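Acyl-CoA dehydrogenase (Mycobacterium thermoresistibile, PDB 3NF4) binds flavin adenine dinucleotide and probably oxidises acyl-CoA thioesters to their trans-2-enoyl-CoA products, as other acyl-CoA dehydrogenases do. Local coordinates at residues L81-E85 / R304-L308. Sequence-based numbering, arbitrary orientation.
Sequences LQVLE and RATYL
Leu81 lies alongside the ring of Tyr307, its CB 3.7 Å from CE1 and its CD1 close to CD1 of the tyrosine. One residue on, Gln82 brings CG to the ring's hydroxyl edge and sets its amide end across Leu308, NE2 3.5 Å from CD2 of the leucine; NE2 also bonds Glu78 O, and OE1 accepts from Arg13 NH1. Glu85 carries the polar half of the contact. With CG anti to the backbone N (chi1 -163°) and the chain extended, its carboxylate reaches Arg304, which grips it side-on: NE to OE1 and NH2 to OE2, both 3.0 Å; NH2 also bonds Gln263 of helix 247-274. OE1 spends its syn lone pair on Arg304 and its anti lone pair on Tyr307 OH, 2.6 Å away, with carboxylate and ring planes perpendicular. These bonds fix the rotation of the buried carboxylate, and a further salt bridge from Arg13 to OE1 should favour its charged form. Segments 81-85 and 304-308, on helices 77-88 and 289-315, run roughly antiparallel (147°), axes 11.7 Å apart; the contact joins the N-terminal and C-terminal helical domains of the acyl-CoA dehydrogenase fold, with helix 247-274 packing on both and helix 321-346 touching Tyr307 through Ala327.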
loop_
_atom_site.group_PDB
_atom_site.type_symbol
_atom_site.label_atom_id
_atom_site.label_comp_id
_atom_site.label_asym_id
_atom_site.label_seq_id
_atom_site.Cartn_x
_atom_site.Cartn_y
_atom_site.Cartn_z
ATOM N N LEU A 81 2.010 10.911 -27.860
ATOM C CA LEU A 81 1.567 10.097 -26.725
ATOM C C LEU A 81 0.181 10.463 -26.197
ATOM O O LEU A 81 -0.566 9.567 -25.740
ATOM C CB LEU A 81 2.594 10.121 -25.582
ATOM C CG LEU A 81 3.932 9.422 -25.859
ATOM C CD1 LEU A 81 4.914 9.581 -24.711
ATOM C CD2 LEU A 81 3.717 7.937 -26.206
ATOM N N GLN A 82 -0.158 11.762 -26.270
ATOM C CA GLN A 82 -1.455 12.267 -25.792
ATOM C C GLN A 82 -2.600 11.950 -26.795
ATOM O O GLN A 82 -3.777 11.837 -26.407
ATOM C CB GLN A 82 -1.379 13.782 -25.415
ATOM C CG GLN A 82 -0.402 14.137 -24.260
ATOM C CD GLN A 82 -0.539 15.574 -23.700
ATOM O OE1 GLN A 82 -1.545 15.932 -23.069
ATOM N NE2 GLN A 82 0.495 16.379 -23.894
ATOM N N VAL A 83 -2.261 11.796 -28.079
ATOM C CA VAL A 83 -3.223 11.280 -29.069
ATOM C C VAL A 83 -3.534 9.798 -28.794
ATOM O O VAL A 83 -4.700 9.355 -28.836
ATOM C CB VAL A 83 -2.704 11.405 -30.520
ATOM C CG1 VAL A 83 -3.592 10.589 -31.476
ATOM C CG2 VAL A 83 -2.615 12.866 -30.951
ATOM N N LEU A 84 -2.473 9.043 -28.523
ATOM C CA LEU A 84 -2.574 7.651 -28.100
ATOM C C LEU A 84 -3.445 7.519 -26.835
ATOM O O LEU A 84 -4.271 6.612 -26.729
ATOM C CB LEU A 84 -1.170 7.088 -27.875
ATOM C CG LEU A 84 -0.989 5.564 -27.938
ATOM C CD1 LEU A 84 -1.548 4.979 -29.273
ATOM C CD2 LEU A 84 0.473 5.173 -27.735
ATOM N N GLU A 85 -3.294 8.448 -25.897
ATOM C CA GLU A 85 -4.111 8.435 -24.683
ATOM C C GLU A 85 -5.626 8.609 -24.966
ATOM O O GLU A 85 -6.468 7.941 -24.343
ATOM C CB GLU A 85 -3.601 9.496 -23.684
ATOM C CG GLU A 85 -4.096 9.284 -22.273
ATOM C CD GLU A 85 -4.178 10.543 -21.415
ATOM O OE1 GLU A 85 -3.178 11.268 -21.188
ATOM O OE2 GLU A 85 -5.267 10.773 -20.888
ATOM N N ARG A 304 -0.167 10.685 -15.846
ATOM C CA ARG A 304 -0.058 11.546 -17.033
ATOM C C ARG A 304 1.206 12.433 -16.983
ATOM O O ARG A 304 1.978 12.467 -17.951
ATOM C CB ARG A 304 -1.308 12.428 -17.194
ATOM C CG ARG A 304 -1.297 13.347 -18.449
ATOM C CD ARG A 304 -2.655 14.030 -18.798
ATOM N NE ARG A 304 -3.757 13.086 -18.927
ATOM C CZ ARG A 304 -4.728 12.924 -18.029
ATOM N NH1 ARG A 304 -4.748 13.665 -16.922
ATOM N NH2 ARG A 304 -5.689 12.028 -18.245
ATOM N N ALA A 305 1.425 13.128 -15.863
ATOM C CA ALA A 305 2.618 13.985 -15.703
ATOM C C ALA A 305 3.964 13.244 -15.800
ATOM O O ALA A 305 4.936 13.763 -16.346
ATOM C CB ALA A 305 2.552 14.786 -14.390
ATOM N N THR A 306 4.006 12.035 -15.253
ATOM C CA THR A 306 5.188 11.187 -15.336
ATOM C C THR A 306 5.535 10.760 -16.790
ATOM O O THR A 306 6.706 10.864 -17.194
ATOM C CB THR A 306 5.082 9.970 -14.359
ATOM O OG1 THR A 306 4.766 10.451 -13.043
ATOM C CG2 THR A 306 6.385 9.266 -14.292
ATOM N N TYR A 307 4.553 10.342 -17.590
ATOM C CA TYR A 307 4.914 9.948 -18.973
ATOM C C TYR A 307 5.348 11.146 -19.843
ATOM O O TYR A 307 6.231 11.015 -20.710
ATOM C CB TYR A 307 3.910 8.975 -19.672
ATOM C CG TYR A 307 2.643 9.565 -20.293
ATOM C CD1 TYR A 307 2.703 10.293 -21.484
ATOM C CD2 TYR A 307 1.395 9.346 -19.725
ATOM C CE1 TYR A 307 1.575 10.843 -22.065
ATOM C CE2 TYR A 307 0.219 9.882 -20.311
ATOM C CZ TYR A 307 0.327 10.644 -21.487
ATOM O OH TYR A 307 -0.775 11.222 -22.120
ATOM N N LEU A 308 4.776 12.314 -19.554
ATOM C CA LEU A 308 5.097 13.534 -20.278
ATOM C C LEU A 308 6.471 14.085 -19.948
ATOM O O LEU A 308 7.148 14.602 -20.841
ATOM C CB LEU A 308 4.033 14.597 -20.055
ATOM C CG LEU A 308 2.642 14.320 -20.626
ATOM C CD1 LEU A 308 1.741 15.431 -20.112
ATOM C CD2 LEU A 308 2.687 14.261 -22.148
#